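Local atomic coordinates of probable alginate O-acetylase AlgJ (Pseudomonas putida, PDB entry 4O8V), a protein that probably adds acetyl groups, together with AlgI and AlgF, to O-2 and O-3 of mannuronate residues in alginate at the bacterial inner membrane. Residues Q87-A90 / Q91-A95; T121-P125 / M126-V130; W225-L228 / G229-Q233; P290-I293 / A294-N298. All coordinates share one frame; numbering follows the deposited sequence.

Four one-turn contacts follow one another along the chain. None encloses a long loop, none crosses another, and each joins side chains within or at the start of a helix. Interaction 1 ends helix 84-94, beside edge strand 55-61 of the parallel sheet. Interaction 2 runs from the loop holding His122 into the start of helix 125-141, and interaction 3 opens helix 227-235. These two lie on the opposite side of the chain's centre from interaction 1 and touch each other, His122 CG coming 3.3 Å from Trp225 NE1 as their rings stack. Interaction 4 lies on the last helix, 290-297, its centre about 34 Å from that of interaction 2, and packs at the surface beside helices 31-51 and 250-257.

Interaction 1: residues Q87-A90 / Q91-A95; sequences QFHA and QARQA
Phe88 and Ala92 stand one turn apart on the inner side of helix 84-94, an amphipathic alpha helix laid against the parallel sheet of this SGNH hydrolase-like fold. The tight side is the one turned to the protein. The buried ring of Phe88 reaches inward to Leu58 and Ile60 of strand 55-61 and meets Phe274 edge-to-face; Ala92 follows one turn on along the same buried face. Here Ala92 N donates to Phe88 O over 2.9 Å, and the methyl CB of Ala92 lies 3.3 Å from that same oxygen. Gln91, at the border, bends at its second torsion and touches Leu39 of helix 31-51.

The solvent side is looser and holds the exposed Gln94 and Arg93. Gln94 extends outward and touches little of the preceding turn beyond its backbone bond to Ala90 O. In the arginine, a bend at the third torsion (chi3 -54°) helps bring the guanidinium back over the turn, where NH2 lies 3.9 Å from His89 CB. His89 ND1 and Arg93 NH2 remain 4.3 Å apart, and this proximity would probably disfavour a second proton on the imidazole. One water bridges the two residues: in the plane of the imidazole, it lies 2.9 Å from His89 ND1, donates to His89 O and accepts from Arg93 NH2 at 3.2 Å.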
loop_
_atom_site.group_PDB
_atom_site.type_symbol
_atom_site.label_atom_id
_atom_site.label_comp_id
_atom_site.label_asym_id
_atom_site.label_seq_id
_atom_site.Cartn_x
_atom_site.Cartn_y
_atom_site.Cartn_z
ATOM N N GLN A 87 -8.112 -4.542 13.238
ATOM C CA GLN A 87 -9.496 -4.122 13.039
ATOM C C GLN A 87 -9.815 -3.859 11.568
ATOM O O GLN A 87 -10.941 -4.105 11.130
ATOM C CB GLN A 87 -9.803 -2.881 13.888
ATOM C CG GLN A 87 -9.874 -3.169 15.394
ATOM C CD GLN A 87 -10.996 -4.161 15.780
ATOM O OE1 GLN A 87 -12.002 -4.301 15.072
ATOM N NE2 GLN A 87 -10.815 -4.846 16.908
ATOM N N PHE A 88 -8.843 -3.345 10.817
ATOM C CA PHE A 88 -8.991 -3.178 9.363
ATOM C C PHE A 88 -9.255 -4.560 8.731
ATOM O O PHE A 88 -10.203 -4.753 7.955
ATOM C CB PHE A 88 -7.733 -2.525 8.776
ATOM C CG PHE A 88 -7.898 -1.924 7.391
ATOM C CD1 PHE A 88 -8.993 -2.212 6.589
ATOM C CD2 PHE A 88 -6.906 -1.090 6.879
ATOM C CE1 PHE A 88 -9.107 -1.656 5.315
ATOM C CE2 PHE A 88 -7.014 -0.530 5.619
ATOM C CZ PHE A 88 -8.118 -0.811 4.832
ATOM N N HIS A 89 -8.425 -5.535 9.081
ATOM C CA HIS A 89 -8.628 -6.879 8.558
ATOM C C HIS A 89 -9.986 -7.459 8.962
ATOM O O HIS A 89 -10.677 -8.046 8.138
ATOM C CB HIS A 89 -7.512 -7.810 9.006
ATOM C CG HIS A 89 -6.352 -7.822 8.070
ATOM N ND1 HIS A 89 -6.379 -8.503 6.869
ATOM C CD2 HIS A 89 -5.144 -7.207 8.134
ATOM C CE1 HIS A 89 -5.223 -8.334 6.250
ATOM N NE2 HIS A 89 -4.458 -7.547 6.993
ATOM N N ALA A 90 -10.369 -7.278 10.223
ATOM C CA ALA A 90 -11.634 -7.796 10.703
ATOM C C ALA A 90 -12.805 -7.161 9.952
ATOM O O ALA A 90 -13.767 -7.852 9.590
ATOM C CB ALA A 90 -11.777 -7.563 12.201
ATOM N N GLN A 91 -12.738 -5.849 9.732
ATOM C CA GLN A 91 -13.845 -5.151 9.044
ATOM C C GLN A 91 -13.892 -5.492 7.554
ATOM O O GLN A 91 -14.975 -5.595 6.952
ATOM C CB GLN A 91 -13.725 -3.634 9.217
ATOM C CG GLN A 91 -14.057 -3.147 10.601
ATOM C CD GLN A 91 -15.535 -2.929 10.782
ATOM O OE1 GLN A 91 -16.331 -3.130 9.854
ATOM N NE2 GLN A 91 -15.920 -2.503 11.977
ATOM N N ALA A 92 -12.719 -5.676 6.963
ATOM C CA ALA A 92 -12.639 -6.104 5.576
ATOM C C ALA A 92 -13.294 -7.462 5.419
ATOM O O ALA A 92 -13.981 -7.699 4.441
ATOM C CB ALA A 92 -11.199 -6.157 5.107
ATOM N N ARG A 93 -13.073 -8.351 6.384
ATOM C CA ARG A 93 -13.680 -9.675 6.372
ATOM C C ARG A 93 -15.206 -9.580 6.496
ATOM O O ARG A 93 -15.940 -10.240 5.765
ATOM C CB ARG A 93 -13.095 -10.539 7.502
ATOM C CG ARG A 93 -12.882 -12.003 7.138
ATOM C CD ARG A 93 -11.917 -12.675 8.127
ATOM N NE ARG A 93 -10.654 -11.939 8.244
ATOM C CZ ARG A 93 -9.662 -12.265 9.070
ATOM N NH1 ARG A 93 -9.775 -13.320 9.869
ATOM N NH2 ARG A 93 -8.556 -11.529 9.101
ATOM N N GLN A 94 -15.671 -8.746 7.420
ATOM C CA GLN A 94 -17.099 -8.487 7.609
ATOM C C GLN A 94 -17.756 -8.047 6.285
ATOM O O GLN A 94 -18.896 -8.412 5.984
ATOM C CB GLN A 94 -17.279 -7.426 8.713
ATOM C CG GLN A 94 -18.720 -7.029 9.078
ATOM C CD GLN A 94 -18.793 -6.177 10.363
ATOM O OE1 GLN A 94 -17.821 -6.086 11.122
ATOM N NE2 GLN A 94 -19.951 -5.563 10.607
ATOM N N ALA A 95 -17.003 -7.291 5.489
ATOM C CA ALA A 95 -17.468 -6.738 4.219
ATOM C C ALA A 95 -17.292 -7.694 3.038
ATOM O O ALA A 95 -17.542 -7.309 1.892
ATOM C CB ALA A 95 -16.734 -5.432 3.931
HETATM O O HOH W 1 -8.978 -9.756 6.414
#

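Interaction 2: residues T121-P125 / M126-V130; sequences THWTP and MGAEV
Trp123 lies with one indole face against Ala128, a methyl-on-ring contact that illustrates how a residue ahead of a helix can be packed onto its first turn. Ala128 CB sits 3.5 Å from the centroid of the five-membered ring and only 6° off its normal, a clear CH-pi geometry. In the tryptophan, CG is held between the backbone N and the carbonyl carbon (chi1 45°), which brings the indole over the Ala128 methyl. Its NE1 is hydrogen-bonded to Tyr219 O, a bond that would limit rotation about CB-CG.

Thr124 is the N-cap. Its OG1 accepts from Gly127 N at 3.0 Å, with an N-H...O angle of 154°, and is also hydrogen-bonded to Gln114 O, so the hydroxyl is gripped twice. The carbonyl of the same residue receives Ala128 N at 2.8 Å. Pro125 O begins the next helical bond, to Glu129 N. A leucine in place of Trp123 would probably leave the Ala128 methyl without its aromatic face and Tyr219 O without its indole donor.

The residue before this ring is His122, proton acceptor by similarity, hydrogen-bonded to Asp120 and Ser218 in a probable catalytic triad. Next in the chain to it, the indole is thus probably held by the methyl on one face, the N-H bond to Tyr219 O and the neighbouring rings of Tyr219, Trp225 and Phe227.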
loop_
_atom_site.group_PDB
_atom_site.type_symbol
_atom_site.label_atom_id
_atom_site.label_comp_id
_atom_site.label_asym_id
_atom_site.label_seq_id
_atom_site.Cartn_x
_atom_site.Cartn_y
_atom_site.Cartn_z
ATOM N N THR A 121 8.981 6.604 4.611
ATOM C CA THR A 121 7.748 5.908 4.972
ATOM C C THR A 121 7.634 4.528 4.326
ATOM O O THR A 121 6.872 3.683 4.795
ATOM C CB THR A 121 6.485 6.710 4.558
ATOM O OG1 THR A 121 6.478 6.857 3.137
ATOM C CG2 THR A 121 6.475 8.073 5.232
ATOM N N HIS A 122 8.367 4.295 3.241
ATOM C CA HIS A 122 8.035 3.162 2.373
ATOM C C HIS A 122 8.755 1.856 2.682
ATOM O O HIS A 122 9.822 1.833 3.289
ATOM C CB HIS A 122 8.304 3.533 0.914
ATOM C CG HIS A 122 7.419 4.637 0.421
ATOM N ND1 HIS A 122 7.850 5.940 0.287
ATOM C CD2 HIS A 122 6.110 4.630 0.067
ATOM C CE1 HIS A 122 6.846 6.685 -0.152
ATOM N NE2 HIS A 122 5.775 5.917 -0.282
ATOM N N TRP A 123 8.168 0.753 2.230
ATOM C CA TRP A 123 8.904 -0.496 2.223
ATOM C C TRP A 123 10.139 -0.400 1.328
ATOM O O TRP A 123 10.186 0.377 0.370
ATOM C CB TRP A 123 8.011 -1.663 1.771
ATOM C CG TRP A 123 7.131 -1.403 0.559
ATOM C CD1 TRP A 123 7.360 -0.543 -0.491
ATOM C CD2 TRP A 123 5.895 -2.077 0.269
ATOM N NE1 TRP A 123 6.320 -0.640 -1.413
ATOM C CE2 TRP A 123 5.413 -1.570 -0.964
ATOM C CE3 TRP A 123 5.141 -3.047 0.945
ATOM C CZ2 TRP A 123 4.200 -2.005 -1.539
ATOM C CZ3 TRP A 123 3.938 -3.483 0.365
ATOM C CH2 TRP A 123 3.482 -2.945 -0.860
ATOM N N THR A 124 11.150 -1.183 1.680
ATOM C CA THR A 124 12.290 -1.439 0.814
ATOM C C THR A 124 11.890 -2.340 -0.343
ATOM O O THR A 124 10.839 -2.985 -0.297
ATOM C CB THR A 124 13.440 -2.148 1.578
ATOM O OG1 THR A 124 13.006 -3.463 1.961
ATOM C CG2 THR A 124 13.887 -1.325 2.821
ATOM N N PRO A 125 12.730 -2.399 -1.379
ATOM C CA PRO A 125 12.413 -3.323 -2.468
ATOM C C PRO A 125 12.254 -4.771 -1.992
ATOM O O PRO A 125 11.377 -5.480 -2.488
ATOM C CB PRO A 125 13.606 -3.178 -3.395
ATOM C CG PRO A 125 14.094 -1.791 -3.140
ATOM C CD PRO A 125 13.882 -1.537 -1.706
HETATM N N MSE A 126 13.089 -5.209 -1.050
HETATM C CA MSE A 126 12.904 -6.542 -0.504
HETATM C C MSE A 126 11.572 -6.662 0.241
HETATM O O MSE A 126 10.895 -7.695 0.143
HETATM C CB MSE A 126 14.071 -6.918 0.419
HETATM C CG MSE A 126 14.029 -8.354 0.882
HETATM SE SE MSE A 126 13.172 -8.574 2.643
HETATM C CE MSE A 126 14.629 -7.937 3.793
ATOM N N GLY A 127 11.189 -5.610 0.968
ATOM C CA GLY A 127 9.938 -5.619 1.701
ATOM C C GLY A 127 8.739 -5.723 0.764
ATOM O O GLY A 127 7.782 -6.470 1.003
ATOM N N ALA A 128 8.791 -4.956 -0.313
ATOM C CA ALA A 128 7.699 -4.975 -1.289
ATOM C C ALA A 128 7.626 -6.345 -1.986
ATOM O O ALA A 128 6.565 -6.838 -2.334
ATOM C CB ALA A 128 7.875 -3.839 -2.301
ATOM N N GLU A 129 8.771 -6.985 -2.150
ATOM C CA GLU A 129 8.817 -8.262 -2.830
ATOM C C GLU A 129 8.173 -9.346 -1.952
ATOM O O GLU A 129 7.454 -10.216 -2.453
ATOM C CB GLU A 129 10.272 -8.601 -3.180
ATOM C CG GLU A 129 10.471 -9.952 -3.842
ATOM C CD GLU A 129 11.938 -10.245 -4.069
ATOM O OE1 GLU A 129 12.628 -10.646 -3.105
ATOM O OE2 GLU A 129 12.408 -10.037 -5.204
ATOM N N VAL A 130 8.451 -9.302 -0.648
ATOM C CA VAL A 130 7.801 -10.185 0.312
ATOM C C VAL A 130 6.277 -10.024 0.255
ATOM O O VAL A 130 5.539 -11.027 0.194
ATOM C CB VAL A 130 8.320 -9.918 1.744
ATOM C CG1 VAL A 130 7.480 -10.663 2.772
ATOM C CG2 VAL A 130 9.778 -10.328 1.835
#

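Interaction 3: residues W225-L228 / G229-Q233; sequences WNFL and GALQQ
Asn226 OD1 takes a short bond from a water, 2.6 Å away, and the same water accepts from Gly229 N at 2.9 Å. Asn226 stands at the N-cap of helix 227-235 but makes no capping bond of its own; the water carries the link between its side chain and Gly229 N. The amide group is kept in place from its other end, since ND2 is hydrogen-bonded to Thr191 OG1. Gly229 carries no CB, and OD1 lies beside its CA at 3.8 Å.

One residue further on, Phe227 and Leu231 form the apolar part. With the phenyl CG trans to the backbone N (chi1 -173°), the ring stands out from the helix on the side of Leu231, whose CD1 comes over one face, 3.9 Å from the centroid and 19° off the normal. Leu228 and Gln232 repeat the spacing: Gln232 N donates to Leu228 O at 3.0 Å.

This turn is wedged between other elements of the fold. Phe227 packs on Ala132 and Leu135 of helix 125-141 and meets the ring of Trp123, while Leu228 and Leu231 reach Leu214 of strand 212-215, and Leu228 also touches Val239 and Asn241 of strand 239-241.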
loop_
_atom_site.group_PDB
_atom_site.type_symbol
_atom_site.label_atom_id
_atom_site.label_comp_id
_atom_site.label_asym_id
_atom_site.label_seq_id
_atom_site.Cartn_x
_atom_site.Cartn_y
_atom_site.Cartn_z
ATOM N N TRP A 225 10.564 1.047 -5.307
ATOM C CA TRP A 225 10.242 -0.116 -4.470
ATOM C C TRP A 225 9.946 -1.343 -5.345
ATOM O O TRP A 225 9.829 -2.451 -4.829
ATOM C CB TRP A 225 9.067 0.186 -3.520
ATOM C CG TRP A 225 9.022 1.644 -3.078
ATOM C CD1 TRP A 225 7.936 2.494 -3.103
ATOM C CD2 TRP A 225 10.128 2.423 -2.585
ATOM N NE1 TRP A 225 8.307 3.750 -2.632
ATOM C CE2 TRP A 225 9.646 3.731 -2.330
ATOM C CE3 TRP A 225 11.481 2.143 -2.344
ATOM C CZ2 TRP A 225 10.471 4.752 -1.850
ATOM C CZ3 TRP A 225 12.297 3.155 -1.866
ATOM C CH2 TRP A 225 11.795 4.446 -1.631
ATOM N N ASN A 226 9.845 -1.114 -6.655
ATOM C CA ASN A 226 9.603 -2.160 -7.665
ATOM C C ASN A 226 8.443 -3.087 -7.308
ATOM O O ASN A 226 8.504 -4.290 -7.584
ATOM C CB ASN A 226 10.872 -3.012 -7.896
ATOM C CG ASN A 226 10.846 -3.755 -9.241
ATOM O OD1 ASN A 226 10.456 -3.193 -10.263
ATOM N ND2 ASN A 226 11.221 -5.034 -9.230
ATOM N N PHE A 227 7.392 -2.550 -6.683
ATOM C CA PHE A 227 6.264 -3.393 -6.298
ATOM C C PHE A 227 5.538 -3.946 -7.530
ATOM O O PHE A 227 5.136 -5.120 -7.537
ATOM C CB PHE A 227 5.297 -2.621 -5.406
ATOM C CG PHE A 227 4.195 -3.461 -4.814
ATOM C CD1 PHE A 227 4.463 -4.693 -4.241
ATOM C CD2 PHE A 227 2.874 -2.995 -4.825
ATOM C CE1 PHE A 227 3.447 -5.443 -3.678
ATOM C CE2 PHE A 227 1.857 -3.740 -4.253
ATOM C CZ PHE A 227 2.135 -4.965 -3.691
ATOM N N LEU A 228 5.374 -3.118 -8.563
ATOM C CA LEU A 228 4.772 -3.608 -9.811
ATOM C C LEU A 228 5.536 -4.811 -10.376
ATOM O O LEU A 228 4.949 -5.835 -10.745
ATOM C CB LEU A 228 4.726 -2.504 -10.873
ATOM C CG LEU A 228 4.071 -2.906 -12.196
ATOM C CD1 LEU A 228 2.628 -3.251 -11.945
ATOM C CD2 LEU A 228 4.179 -1.758 -13.160
ATOM N N GLY A 229 6.855 -4.667 -10.467
ATOM C CA GLY A 229 7.668 -5.723 -11.045
ATOM C C GLY A 229 7.592 -6.965 -10.175
ATOM O O GLY A 229 7.512 -8.086 -10.690
ATOM N N ALA A 230 7.613 -6.759 -8.859
ATOM C CA ALA A 230 7.600 -7.887 -7.924
ATOM C C ALA A 230 6.290 -8.682 -8.084
ATOM O O ALA A 230 6.284 -9.913 -8.049
ATOM C CB ALA A 230 7.778 -7.403 -6.495
ATOM N N LEU A 231 5.192 -7.966 -8.296
ATOM C CA LEU A 231 3.894 -8.583 -8.556
ATOM C C LEU A 231 3.863 -9.352 -9.884
ATOM O O LEU A 231 3.388 -10.480 -9.927
ATOM C CB LEU A 231 2.777 -7.519 -8.561
ATOM C CG LEU A 231 2.277 -7.035 -7.203
ATOM C CD1 LEU A 231 1.334 -5.823 -7.345
ATOM C CD2 LEU A 231 1.616 -8.215 -6.461
ATOM N N GLN A 232 4.339 -8.725 -10.959
ATOM C CA GLN A 232 4.436 -9.392 -12.258
ATOM C C GLN A 232 5.192 -10.702 -12.129
ATOM O O GLN A 232 4.718 -11.755 -12.553
ATOM C CB GLN A 232 5.133 -8.501 -13.285
ATOM C CG GLN A 232 4.322 -7.292 -13.727
ATOM C CD GLN A 232 5.155 -6.314 -14.529
ATOM O OE1 GLN A 232 6.356 -6.179 -14.306
ATOM N NE2 GLN A 232 4.519 -5.614 -15.455
ATOM N N GLN A 233 6.368 -10.637 -11.512
ATOM C CA GLN A 233 7.173 -11.830 -11.325
ATOM C C GLN A 233 6.495 -12.886 -10.455
ATOM O O GLN A 233 6.499 -14.064 -10.799
ATOM C CB GLN A 233 8.525 -11.469 -10.729
ATOM C CG GLN A 233 9.425 -12.689 -10.574
ATOM C CD GLN A 233 10.867 -12.306 -10.450
ATOM O OE1 GLN A 233 11.454 -11.770 -11.387
ATOM N NE2 GLN A 233 11.452 -12.564 -9.286
HETATM O O HOH W 2 8.224 -2.112 -10.937
#

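Interaction 4: residues P290-I293 / A294-N298; sequences PQWI and AQLKN
The indole of Trp292 is met on one face by Leu296 and at its edge by Gln295, two successive residues of the next turn of helix 290-297. Leu296 CD1 lies 4.0 Å from the centroid of the six-membered ring and 9° off its normal, a CH-pi contact. Near the ring plane, Gln295 OE1 approaches Trp292 CD1 at 4.0 Å, with ring and amide planes 66° apart. This i to i+3 and i to i+4 division is consistent with the tryptophan's CG being anti to the backbone N (chi1 -173°), which turns the ring toward the next turn, beside Gln295 and Leu296.

On a neighbouring stripe, Ile293 and Lys297 run alongside each other, pointing the same way, with Ile293 CG2 4.2 Å from Lys297 CD. The lysine bends at chi3, and its NZ forms a salt bridge with Glu37 OE2. An alanine at Trp292 would probably leave Leu296 CD1 without the ring face it rests on and lose the packing on Leu254 and Leu257.

Within the fold, this near-terminal helix rests at the surface against two others: Leu296 reaches Leu41 and Thr48 of helix 31-51, while Trp292 packs on Leu254 and Leu257 of helix 250-257.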
loop_
_atom_site.group_PDB
_atom_site.type_symbol
_atom_site.label_atom_id
_atom_site.label_comp_id
_atom_site.label_asym_id
_atom_site.label_seq_id
_atom_site.Cartn_x
_atom_site.Cartn_y
_atom_site.Cartn_z
ATOM N N PRO A 290 -22.127 13.271 -6.027
ATOM C CA PRO A 290 -22.668 12.626 -4.824
ATOM C C PRO A 290 -23.542 11.399 -5.127
ATOM O O PRO A 290 -23.582 10.460 -4.330
ATOM C CB PRO A 290 -23.490 13.740 -4.171
ATOM C CG PRO A 290 -23.765 14.718 -5.281
ATOM C CD PRO A 290 -22.531 14.685 -6.112
ATOM N N GLN A 291 -24.206 11.395 -6.276
ATOM C CA GLN A 291 -25.018 10.250 -6.653
ATOM C C GLN A 291 -24.168 8.996 -6.780
ATOM O O GLN A 291 -24.601 7.897 -6.420
ATOM C CB GLN A 291 -25.757 10.520 -7.962
ATOM C CG GLN A 291 -26.902 11.440 -7.806
ATOM C CD GLN A 291 -27.950 11.220 -8.866
ATOM O OE1 GLN A 291 -27.714 10.529 -9.857
ATOM N NE2 GLN A 291 -29.121 11.789 -8.657
ATOM N N TRP A 292 -22.950 9.157 -7.284
ATOM C CA TRP A 292 -22.074 8.015 -7.447
ATOM C C TRP A 292 -21.515 7.564 -6.109
ATOM O O TRP A 292 -21.405 6.365 -5.837
ATOM C CB TRP A 292 -20.943 8.330 -8.409
ATOM C CG TRP A 292 -20.148 7.103 -8.689
ATOM C CD1 TRP A 292 -20.631 5.874 -9.064
ATOM C CD2 TRP A 292 -18.735 6.969 -8.606
ATOM N NE1 TRP A 292 -19.594 4.986 -9.215
ATOM C CE2 TRP A 292 -18.418 5.635 -8.943
ATOM C CE3 TRP A 292 -17.703 7.846 -8.273
ATOM C CZ2 TRP A 292 -17.109 5.164 -8.966
ATOM C CZ3 TRP A 292 -16.410 7.376 -8.295
ATOM C CH2 TRP A 292 -16.122 6.048 -8.641
ATOM N N ILE A 293 -21.188 8.528 -5.252
ATOM C CA ILE A 293 -20.719 8.199 -3.922
ATOM C C ILE A 293 -21.803 7.397 -3.208
ATOM O O ILE A 293 -21.503 6.392 -2.563
ATOM C CB ILE A 293 -20.349 9.470 -3.121
ATOM C CG1 ILE A 293 -19.108 10.118 -3.746
ATOM C CG2 ILE A 293 -20.121 9.129 -1.638
ATOM C CD1 ILE A 293 -18.755 11.479 -3.163
ATOM N N ALA A 294 -23.057 7.823 -3.367
ATOM C CA ALA A 294 -24.195 7.173 -2.738
ATOM C C ALA A 294 -24.325 5.722 -3.192
ATOM O O ALA A 294 -24.627 4.838 -2.388
ATOM C CB ALA A 294 -25.491 7.928 -3.048
ATOM N N GLN A 295 -24.117 5.496 -4.485
ATOM C CA GLN A 295 -24.223 4.156 -5.063
ATOM C C GLN A 295 -23.213 3.202 -4.439
ATOM O O GLN A 295 -23.533 2.055 -4.113
ATOM C CB GLN A 295 -24.011 4.210 -6.575
ATOM C CG GLN A 295 -25.151 4.826 -7.330
ATOM C CD GLN A 295 -25.073 4.526 -8.807
ATOM O OE1 GLN A 295 -24.138 3.862 -9.267
ATOM N NE2 GLN A 295 -26.057 5.006 -9.562
ATOM N N LEU A 296 -21.995 3.702 -4.270
ATOM C CA LEU A 296 -20.904 2.931 -3.694
ATOM C C LEU A 296 -21.226 2.528 -2.262
ATOM O O LEU A 296 -21.033 1.382 -1.876
ATOM C CB LEU A 296 -19.593 3.732 -3.737
ATOM C CG LEU A 296 -18.865 3.845 -5.080
ATOM C CD1 LEU A 296 -17.709 4.839 -5.005
ATOM C CD2 LEU A 296 -18.342 2.477 -5.508
ATOM N N LYS A 297 -21.742 3.465 -1.475
ATOM C CA LYS A 297 -21.998 3.175 -0.072
ATOM C C LYS A 297 -23.216 2.285 0.109
ATOM O O LYS A 297 -23.318 1.561 1.095
ATOM C CB LYS A 297 -22.164 4.476 0.713
ATOM C CG LYS A 297 -20.869 5.279 0.875
ATOM C CD LYS A 297 -21.148 6.624 1.542
ATOM C CE LYS A 297 -22.203 6.464 2.629
ATOM N NZ LYS A 297 -22.431 7.698 3.426
ATOM N N ASN A 298 -24.141 2.333 -0.847
ATOM C CA ASN A 298 -25.405 1.609 -0.724
ATOM C C ASN A 298 -25.439 0.334 -1.548
ATOM O O ASN A 298 -26.516 -0.194 -1.822
ATOM C CB ASN A 298 -26.584 2.496 -1.145
ATOM C CG ASN A 298 -26.702 3.755 -0.313
ATOM O OD1 ASN A 298 -26.043 3.901 0.717
ATOM N ND2 ASN A 298 -27.560 4.673 -0.752
#